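Long-range contacts in CRISPR-associated protein, Cse1 family (Acidimicrobium ferrooxidans, PDB 4H3T), which probably serves as the large Cse1 subunit of a type I-E Cascade complex, which in relatives recognises foreign DNA for CRISPR interference: residues Leu32-His40 / Asp84-Phe95; Arg58-Arg66 / Gly253-Gln261. The protein carries 1 engineered substitution. All coordinates share one frame; numbering follows the deposited sequence.

Interaction 1: residues Leu32-His40 / Asp84-Phe95; sequences LRDIFVLAH and DRFSEDAIDDYF
Arg33 grips Asp92 side-on through two nitrogens, each bonded to its own carboxylate oxygen: NE of Arg33 lies 2.8 Å from OD1 of Asp92, and NH2 bonds to OD2. Both bonds are nearly straight and use syn lone pairs, with the guanidinium and carboxylate planes only 5° apart. NH2 of Arg33 also reaches OE2 of Glu88 at 2.9 Å, but this bond is weak and bent, the Glu88 carboxylate standing almost perpendicular to the guanidinium. With CG anti to the backbone N (chi1 -171°) and a bend at chi2, the arginine chain settles among Glu88, Ile91, Asp92 and Phe95 as a knob in a hole.

Apolar packing lies beneath this network. CD1 of Ile91 wedges between CB of Phe36, 3.5 Å away, and CG2 of Val37, while CZ of Phe95 meets CB of Leu32. Phe86 sets CD2 and CE2 against CB of Ala39 and the Phe36 ring, the two rings meeting obliquely. At the far end, CB of Arg85 sits over one face of the His40 imidazole, 3.7 Å from its centroid.

Two waters complete the seam. One joins O of Phe36, ND1 of His40 and N of Phe86; the other donates to O of Val37 and O of Phe86.

The axes of segments 32-37 and 88-95 run nearly antiparallel and approach to 9.9 Å, joined by apolar packing flanked by charge. Arg33 serves Asp92 and Glu88 across the contact and Asp34 on its own helix, and probably eases the repulsion between the carboxylates gathered round it.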
loop_
_atom_site.group_PDB
_atom_site.type_symbol
_atom_site.label_atom_id
_atom_site.label_comp_id
_atom_site.label_asym_id
_atom_site.label_seq_id
_atom_site.Cartn_x
_atom_site.Cartn_y
_atom_site.Cartn_z
ATOM N N LEU A 32 17.488 0.610 15.110
ATOM C CA LEU A 32 17.264 1.832 14.353
ATOM C C LEU A 32 18.592 2.525 14.015
ATOM O O LEU A 32 18.723 3.046 12.935
ATOM C CB LEU A 32 16.354 2.820 15.064
ATOM C CG LEU A 32 14.921 2.456 15.160
ATOM C CD1 LEU A 32 14.278 3.283 16.237
ATOM C CD2 LEU A 32 14.210 2.668 13.850
ATOM N N ARG A 33 19.598 2.422 14.870
ATOM C CA ARG A 33 20.897 2.976 14.595
ATOM C C ARG A 33 21.506 2.263 13.377
ATOM O O ARG A 33 21.912 2.937 12.431
ATOM C CB ARG A 33 21.814 2.896 15.836
ATOM C CG ARG A 33 23.091 3.684 15.612
ATOM C CD ARG A 33 24.309 2.821 15.747
ATOM N NE ARG A 33 25.543 3.601 15.593
ATOM C CZ ARG A 33 26.655 3.133 15.041
ATOM N NH1 ARG A 33 26.697 1.891 14.567
ATOM N NH2 ARG A 33 27.732 3.911 14.933
ATOM N N ASP A 34 21.530 0.929 13.384
ATOM C CA ASP A 34 22.083 0.152 12.265
ATOM C C ASP A 34 21.273 0.257 10.983
ATOM O O ASP A 34 21.851 0.231 9.917
ATOM C CB ASP A 34 22.260 -1.334 12.649
ATOM C CG ASP A 34 23.554 -1.548 13.417
ATOM O OD1 ASP A 34 24.369 -0.597 13.475
ATOM O OD2 ASP A 34 23.738 -2.651 13.984
ATOM N N ILE A 35 19.985 0.439 11.054
ATOM C CA ILE A 35 19.225 0.562 9.807
ATOM C C ILE A 35 19.674 1.859 9.018
ATOM O O ILE A 35 19.684 1.847 7.792
ATOM C CB ILE A 35 17.687 0.436 10.039
ATOM C CG1 ILE A 35 17.029 -0.266 8.825
ATOM C CG2 ILE A 35 17.057 1.741 10.370
ATOM C CD1 ILE A 35 15.594 -0.441 8.848
ATOM N N PHE A 36 20.142 2.892 9.708
ATOM C CA PHE A 36 20.645 4.107 9.082
ATOM C C PHE A 36 22.108 3.944 8.714
ATOM O O PHE A 36 22.485 4.200 7.589
ATOM C CB PHE A 36 20.447 5.304 10.039
ATOM C CG PHE A 36 19.044 5.811 9.885
ATOM C CD1 PHE A 36 18.699 6.599 8.803
ATOM C CD2 PHE A 36 18.060 5.482 10.809
ATOM C CE1 PHE A 36 17.415 7.039 8.641
ATOM C CE2 PHE A 36 16.745 5.882 10.615
ATOM C CZ PHE A 36 16.438 6.685 9.544
ATOM N N VAL A 37 22.926 3.486 9.652
ATOM C CA VAL A 37 24.381 3.352 9.410
ATOM C C VAL A 37 24.629 2.373 8.252
ATOM O O VAL A 37 25.459 2.658 7.398
ATOM C CB VAL A 37 25.124 2.929 10.703
ATOM C CG1 VAL A 37 26.623 2.644 10.423
ATOM C CG2 VAL A 37 24.975 4.023 11.747
ATOM N N LEU A 38 23.828 1.297 8.173
ATOM C CA LEU A 38 24.023 0.254 7.156
ATOM C C LEU A 38 23.033 0.316 5.988
ATOM O O LEU A 38 23.006 -0.613 5.173
ATOM C CB LEU A 38 23.926 -1.114 7.845
ATOM C CG LEU A 38 24.873 -1.377 9.021
ATOM C CD1 LEU A 38 24.619 -2.742 9.600
ATOM C CD2 LEU A 38 26.302 -1.266 8.614
ATOM N N ALA A 39 22.257 1.413 5.850
ATOM C CA ALA A 39 21.228 1.527 4.812
ATOM C C ALA A 39 21.739 1.278 3.379
ATOM O O ALA A 39 21.044 0.655 2.595
ATOM C CB ALA A 39 20.570 2.892 4.884
ATOM N N HIS A 40 22.987 1.653 3.069
ATOM C CA HIS A 40 23.582 1.437 1.744
ATOM C C HIS A 40 23.979 -0.046 1.490
ATOM O O HIS A 40 24.342 -0.388 0.371
ATOM C CB HIS A 40 24.801 2.340 1.574
ATOM C CG HIS A 40 25.879 2.072 2.577
ATOM N ND1 HIS A 40 25.664 2.249 3.936
ATOM C CD2 HIS A 40 27.124 1.573 2.392
ATOM C CE1 HIS A 40 26.803 1.892 4.525
ATOM N NE2 HIS A 40 27.711 1.504 3.634
ATOM N N ASP A 84 27.542 8.217 -0.541
ATOM C CA ASP A 84 27.300 6.773 -0.619
ATOM C C ASP A 84 26.738 6.152 0.665
ATOM O O ASP A 84 26.386 4.974 0.654
ATOM C CB ASP A 84 28.565 6.024 -1.021
ATOM C CG ASP A 84 29.586 5.901 0.066
ATOM O OD1 ASP A 84 29.733 6.866 0.849
ATOM O OD2 ASP A 84 30.233 4.831 0.148
ATOM N N ARG A 85 26.704 6.912 1.759
ATOM C CA ARG A 85 26.185 6.411 3.021
ATOM C C ARG A 85 25.753 7.597 3.888
ATOM O O ARG A 85 26.109 8.759 3.612
ATOM C CB ARG A 85 27.248 5.538 3.719
ATOM C CG ARG A 85 28.477 6.314 4.129
ATOM C CD ARG A 85 29.576 5.520 4.851
ATOM N NE ARG A 85 30.014 4.290 4.189
ATOM C CZ ARG A 85 30.849 4.215 3.152
ATOM N NH1 ARG A 85 31.186 3.032 2.648
ATOM N NH2 ARG A 85 31.344 5.321 2.599
ATOM N N PHE A 86 24.995 7.296 4.918
ATOM C CA PHE A 86 24.566 8.298 5.886
ATOM C C PHE A 86 25.680 8.482 6.923
ATOM O O PHE A 86 26.455 7.574 7.199
ATOM C CB PHE A 86 23.235 7.910 6.572
ATOM C CG PHE A 86 22.013 7.891 5.680
ATOM C CD1 PHE A 86 21.655 9.007 4.932
ATOM C CD2 PHE A 86 21.213 6.769 5.602
ATOM C CE1 PHE A 86 20.468 9.006 4.172
ATOM C CE2 PHE A 86 20.020 6.781 4.878
ATOM C CZ PHE A 86 19.668 7.901 4.158
ATOM N N SER A 87 25.760 9.684 7.464
ATOM C CA SER A 87 26.750 10.059 8.459
ATOM C C SER A 87 26.496 9.370 9.788
ATOM O O SER A 87 25.470 9.653 10.436
ATOM C CB SER A 87 26.708 11.571 8.665
ATOM O OG SER A 87 27.506 11.980 9.755
ATOM N N GLU A 88 27.465 8.518 10.244
ATOM C CA GLU A 88 27.390 7.900 11.570
ATOM C C GLU A 88 27.324 8.930 12.692
ATOM O O GLU A 88 26.674 8.679 13.716
ATOM C CB GLU A 88 28.585 6.995 11.861
ATOM C CG GLU A 88 28.544 5.674 11.140
ATOM C CD GLU A 88 29.587 4.694 11.631
ATOM O OE1 GLU A 88 30.227 4.046 10.776
ATOM O OE2 GLU A 88 29.737 4.538 12.863
ATOM N N ASP A 89 28.012 10.065 12.519
ATOM C CA ASP A 89 28.062 11.111 13.548
ATOM C C ASP A 89 26.683 11.792 13.688
ATOM O O ASP A 89 26.234 12.033 14.809
ATOM C CB ASP A 89 29.151 12.154 13.238
ATOM C CG ASP A 89 30.610 11.697 13.356
ATOM O OD1 ASP A 89 30.864 10.644 13.993
ATOM O OD2 ASP A 89 31.500 12.430 12.859
ATOM N N ALA A 90 25.983 12.041 12.562
ATOM C CA ALA A 90 24.643 12.642 12.607
ATOM C C ALA A 90 23.661 11.704 13.304
ATOM O O ALA A 90 22.809 12.137 14.103
ATOM C CB ALA A 90 24.155 12.941 11.200
ATOM N N ILE A 91 23.798 10.408 12.993
ATOM C CA ILE A 91 22.942 9.347 13.521
ATOM C C ILE A 91 23.172 9.213 15.000
ATOM O O ILE A 91 22.217 9.269 15.770
ATOM C CB ILE A 91 23.204 7.985 12.791
ATOM C CG1 ILE A 91 22.853 8.073 11.274
ATOM C CG2 ILE A 91 22.372 6.857 13.457
ATOM C CD1 ILE A 91 23.493 7.061 10.434
ATOM N N ASP A 92 24.440 9.094 15.415
ATOM C CA ASP A 92 24.776 8.923 16.836
ATOM C C ASP A 92 24.497 10.190 17.665
ATOM O O ASP A 92 24.017 10.048 18.779
ATOM C CB ASP A 92 26.225 8.427 17.016
ATOM C CG ASP A 92 26.383 6.962 16.600
ATOM O OD1 ASP A 92 25.377 6.191 16.679
ATOM O OD2 ASP A 92 27.480 6.587 16.149
ATOM N N ASP A 93 24.662 11.395 17.120
ATOM C CA ASP A 93 24.265 12.603 17.861
ATOM C C ASP A 93 22.740 12.606 18.112
ATOM O O ASP A 93 22.299 12.929 19.208
ATOM C CB ASP A 93 24.648 13.896 17.095
ATOM C CG ASP A 93 26.122 14.203 17.020
ATOM O OD1 ASP A 93 26.912 13.563 17.782
ATOM O OD2 ASP A 93 26.504 15.061 16.177
ATOM N N TYR A 94 21.949 12.211 17.116
ATOM C CA TYR A 94 20.488 12.185 17.295
ATOM C C TYR A 94 20.097 11.159 18.366
ATOM O O TYR A 94 19.374 11.513 19.295
ATOM C CB TYR A 94 19.762 11.922 15.967
ATOM C CG TYR A 94 18.260 12.031 16.094
ATOM C CD1 TYR A 94 17.622 13.265 16.025
ATOM C CD2 TYR A 94 17.489 10.915 16.366
ATOM C CE1 TYR A 94 16.252 13.370 16.190
ATOM C CE2 TYR A 94 16.137 11.018 16.626
ATOM C CZ TYR A 94 15.508 12.233 16.489
ATOM O OH TYR A 94 14.153 12.278 16.685
ATOM N N PHE A 95 20.571 9.909 18.253
ATOM C CA PHE A 95 20.189 8.869 19.232
ATOM C C PHE A 95 20.793 9.118 20.605
ATOM O O PHE A 95 20.140 8.758 21.583
ATOM C CB PHE A 95 20.511 7.452 18.730
ATOM C CG PHE A 95 19.553 6.994 17.670
ATOM C CD1 PHE A 95 18.185 6.950 17.918
ATOM C CD2 PHE A 95 20.002 6.671 16.392
ATOM C CE1 PHE A 95 17.303 6.520 16.944
ATOM C CE2 PHE A 95 19.093 6.298 15.390
ATOM C CZ PHE A 95 17.751 6.291 15.661
HETATM O O HOH W 1 24.047 4.599 4.994
HETATM O O HOH W 2 27.017 4.986 7.347
#

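Interaction 2: residues Arg58-Arg66 / Gly253-Gln261; sequences RLVLALAYR and GVCDLFTWQ
With CG anti to the carbonyl carbon in both residues (chi1 -71° in Arg58, -70° in Phe258) and the arginine chain bent at chi3, the guanidinium of Arg58 comes alongside the CD1-CE1 side of the Phe258 ring. CD1 of Phe258 sits over the centre of the guanidinium, 3.5 Å from CZ of Arg58, although the two planes are tilted by 45°. Farther back along the arginine, CG lies over the ring in a CH-pi contact, 4.2 Å from the Phe258 centroid. Val254 CB covers the opposite face of this ring, and CB of Leu61 touches CD2 and CE2.

Ala62 makes room for the closest backbone approach between the segments: its CA is 4.4 Å from CA of Cys255. The methyl of Ala62 meets CG2 of Thr259 at 3.6 Å, while OG1 of that threonine donates to O of Cys255, one helical turn back, and also meets N of Ala236. SG of Cys255 rests 3.6 Å from CB of Tyr65 and lies obliquely to its ring, which CG2 of Val254 approaches at CE2.

An alanine in place of Phe258 would remove the ring between Val254 and Arg58, and is likely to open a gap beside Leu61 and strip one face of the guanidinium of its apolar cover.

No clear direct hydrogen bond crosses the interface. Instead, one water accepts from NH2 of Arg58 and donates to O of Leu257, and a second accepts from NE and donates weakly to O of Phe258. NH1 of Arg58 is held by Asp298 and His300, so this buried charge is probably balanced largely by Asp298, beyond the two segments, while its flat face contributes to an otherwise largely apolar helix-to-turn packing.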
loop_
_atom_site.group_PDB
_atom_site.type_symbol
_atom_site.label_atom_id
_atom_site.label_comp_id
_atom_site.label_asym_id
_atom_site.label_seq_id
_atom_site.Cartn_x
_atom_site.Cartn_y
_atom_site.Cartn_z
ATOM N N ARG A 58 7.467 4.524 7.057
ATOM C CA ARG A 58 7.115 5.872 7.496
ATOM C C ARG A 58 7.757 6.237 8.820
ATOM O O ARG A 58 8.227 7.346 8.964
ATOM C CB ARG A 58 5.617 6.062 7.528
ATOM C CG ARG A 58 5.101 6.100 6.119
ATOM C CD ARG A 58 3.658 5.870 5.970
ATOM N NE ARG A 58 2.817 6.911 6.553
ATOM C CZ ARG A 58 2.156 7.856 5.901
ATOM N NH1 ARG A 58 2.365 8.052 4.603
ATOM N NH2 ARG A 58 1.308 8.643 6.546
ATOM N N LEU A 59 7.894 5.297 9.738
ATOM C CA LEU A 59 8.610 5.563 10.989
ATOM C C LEU A 59 10.054 5.968 10.717
ATOM O O LEU A 59 10.603 6.908 11.305
ATOM C CB LEU A 59 8.595 4.302 11.882
ATOM C CG LEU A 59 9.593 4.336 13.099
ATOM C CD1 LEU A 59 9.128 5.321 14.054
ATOM C CD2 LEU A 59 9.630 2.974 13.824
ATOM N N VAL A 60 10.708 5.176 9.894
ATOM C CA VAL A 60 12.111 5.383 9.530
ATOM C C VAL A 60 12.283 6.697 8.723
ATOM O O VAL A 60 13.255 7.422 8.958
ATOM C CB VAL A 60 12.736 4.139 8.820
ATOM C CG1 VAL A 60 14.145 4.414 8.338
ATOM C CG2 VAL A 60 12.798 2.986 9.811
ATOM N N LEU A 61 11.337 7.070 7.911
ATOM C CA LEU A 61 11.426 8.364 7.186
ATOM C C LEU A 61 11.297 9.564 8.137
ATOM O O LEU A 61 11.980 10.546 7.961
ATOM C CB LEU A 61 10.328 8.441 6.148
ATOM C CG LEU A 61 10.523 7.574 4.887
ATOM C CD1 LEU A 61 9.196 7.477 4.090
ATOM C CD2 LEU A 61 11.674 8.098 4.013
ATOM N N ALA A 62 10.375 9.500 9.134
ATOM C CA ALA A 62 10.274 10.570 10.114
ATOM C C ALA A 62 11.607 10.731 10.827
ATOM O O ALA A 62 12.046 11.852 11.099
ATOM C CB ALA A 62 9.175 10.264 11.115
ATOM N N LEU A 63 12.233 9.608 11.173
ATOM C CA LEU A 63 13.557 9.632 11.852
ATOM C C LEU A 63 14.646 10.237 10.918
ATOM O O LEU A 63 15.451 11.059 11.363
ATOM C CB LEU A 63 13.823 8.178 12.138
ATOM C CG LEU A 63 14.689 7.648 13.244
ATOM C CD1 LEU A 63 14.943 8.670 14.416
ATOM C CD2 LEU A 63 14.037 6.367 13.730
ATOM N N ALA A 64 14.610 9.898 9.599
ATOM C CA ALA A 64 15.564 10.452 8.624
ATOM C C ALA A 64 15.485 11.972 8.541
ATOM O O ALA A 64 16.532 12.613 8.619
ATOM C CB ALA A 64 15.350 9.849 7.256
ATOM N N TYR A 65 14.259 12.559 8.441
ATOM C CA TYR A 65 14.129 14.027 8.391
ATOM C C TYR A 65 14.737 14.705 9.624
ATOM O O TYR A 65 15.329 15.808 9.529
ATOM C CB TYR A 65 12.654 14.432 8.268
ATOM C CG TYR A 65 12.093 14.315 6.885
ATOM C CD1 TYR A 65 12.481 15.201 5.876
ATOM C CD2 TYR A 65 11.033 13.450 6.621
ATOM C CE1 TYR A 65 11.859 15.193 4.625
ATOM C CE2 TYR A 65 10.402 13.437 5.395
ATOM C CZ TYR A 65 10.817 14.305 4.387
ATOM O OH TYR A 65 10.196 14.217 3.148
ATOM N N ARG A 66 14.612 14.048 10.792
ATOM C CA ARG A 66 15.139 14.605 12.049
ATOM C C ARG A 66 16.633 14.406 12.147
ATOM O O ARG A 66 17.327 15.327 12.627
ATOM C CB ARG A 66 14.435 14.010 13.288
ATOM C CG ARG A 66 12.918 14.262 13.387
ATOM C CD ARG A 66 12.611 15.762 13.364
ATOM N NE ARG A 66 13.111 16.399 14.583
ATOM C CZ ARG A 66 13.297 17.705 14.761
ATOM N NH1 ARG A 66 13.092 18.562 13.760
ATOM N NH2 ARG A 66 13.681 18.166 15.938
ATOM N N GLY A 253 3.134 18.255 10.045
ATOM C CA GLY A 253 3.947 17.867 8.905
ATOM C C GLY A 253 4.122 16.362 8.873
ATOM O O GLY A 253 3.473 15.606 9.641
ATOM N N VAL A 254 5.053 15.922 8.038
ATOM C CA VAL A 254 5.263 14.486 7.834
ATOM C C VAL A 254 5.838 13.761 9.021
ATOM O O VAL A 254 5.466 12.608 9.221
ATOM C CB VAL A 254 6.107 14.131 6.599
ATOM C CG1 VAL A 254 5.294 14.320 5.325
ATOM C CG2 VAL A 254 7.422 14.909 6.547
ATOM N N CYS A 255 6.746 14.369 9.791
ATOM C CA CYS A 255 7.304 13.673 10.973
ATOM C C CYS A 255 6.226 13.380 11.979
ATOM O O CYS A 255 6.271 12.323 12.595
ATOM C CB CYS A 255 8.434 14.426 11.632
ATOM S SG CYS A 255 9.876 14.673 10.563
ATOM N N ASP A 256 5.290 14.335 12.168
ATOM C CA ASP A 256 4.145 14.200 13.071
ATOM C C ASP A 256 3.198 13.088 12.500
ATOM O O ASP A 256 2.923 12.095 13.166
ATOM C CB ASP A 256 3.459 15.582 13.173
ATOM C CG ASP A 256 2.315 15.702 14.124
ATOM O OD1 ASP A 256 2.211 14.849 15.051
ATOM O OD2 ASP A 256 1.499 16.648 13.948
ATOM N N LEU A 257 2.840 13.185 11.221
ATOM C CA LEU A 257 1.907 12.251 10.614
ATOM C C LEU A 257 2.443 10.846 10.526
ATOM O O LEU A 257 1.731 9.899 10.861
ATOM C CB LEU A 257 1.483 12.707 9.241
ATOM C CG LEU A 257 0.438 11.824 8.491
ATOM C CD1 LEU A 257 -0.844 11.593 9.330
ATOM C CD2 LEU A 257 0.134 12.481 7.155
ATOM N N PHE A 258 3.681 10.714 10.085
ATOM C CA PHE A 258 4.330 9.428 9.984
ATOM C C PHE A 258 4.506 8.666 11.346
ATOM O O PHE A 258 4.794 7.496 11.304
ATOM C CB PHE A 258 5.674 9.557 9.317
ATOM C CG PHE A 258 5.708 9.891 7.836
ATOM C CD1 PHE A 258 4.539 10.116 7.119
ATOM C CD2 PHE A 258 6.904 9.980 7.172
ATOM C CE1 PHE A 258 4.590 10.469 5.747
ATOM C CE2 PHE A 258 6.970 10.385 5.835
ATOM C CZ PHE A 258 5.806 10.493 5.095
ATOM N N THR A 259 4.360 9.334 12.511
ATOM C CA THR A 259 4.487 8.717 13.813
ATOM C C THR A 259 3.217 8.910 14.632
ATOM O O THR A 259 3.257 8.875 15.854
ATOM C CB THR A 259 5.690 9.340 14.505
ATOM O OG1 THR A 259 5.488 10.756 14.708
ATOM C CG2 THR A 259 6.970 9.101 13.743
ATOM N N TRP A 260 2.083 9.080 13.954
ATOM C CA TRP A 260 0.832 9.453 14.593
ATOM C C TRP A 260 0.400 8.469 15.655
ATOM O O TRP A 260 0.313 7.273 15.384
ATOM C CB TRP A 260 -0.280 9.563 13.514
ATOM C CG TRP A 260 -1.485 10.308 13.958
ATOM C CD1 TRP A 260 -2.703 9.791 14.280
ATOM C CD2 TRP A 260 -1.608 11.727 14.056
ATOM N NE1 TRP A 260 -3.588 10.805 14.546
ATOM C CE2 TRP A 260 -2.944 12.008 14.412
ATOM C CE3 TRP A 260 -0.754 12.794 13.777
ATOM C CZ2 TRP A 260 -3.439 13.311 14.466
ATOM C CZ3 TRP A 260 -1.253 14.082 13.824
ATOM C CH2 TRP A 260 -2.572 14.331 14.198
ATOM N N GLN A 261 0.123 8.969 16.837
ATOM C CA GLN A 261 -0.434 8.172 17.919
ATOM C C GLN A 261 -1.925 8.071 17.714
ATOM O O GLN A 261 -2.738 8.654 18.460
ATOM C CB GLN A 261 -0.040 8.773 19.279
ATOM C CG GLN A 261 1.467 8.949 19.439
ATOM C CD GLN A 261 2.195 7.636 19.465
ATOM O OE1 GLN A 261 2.215 6.943 20.467
ATOM N NE2 GLN A 261 2.743 7.246 18.350
HETATM O O HOH W 3 2.560 5.947 9.284
HETATM O O HOH W 4 0.524 7.754 9.364
#

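Overall arrangement
From the N terminus the chain passes through helix 32-37, then helix 52-68, then helix 88-98, where interaction 1 closes a mostly helical loop. Interaction 2 begins inside that loop, on helix 52-68, and closes only at residues 253-261, after a much longer excursion; the two closures therefore cross. Their centres lie 16 Å apart and they touch directly: Phe36 and Tyr94 of interaction 1 pack against Val60, Leu63, Ala64 and Arg66 of interaction 2. Helix 52-68 is thus shared ground, with the 32-37 and 88-98 helices packed on it and the short helix 254-257, which precedes strand 263-272, joined to the same helical cluster.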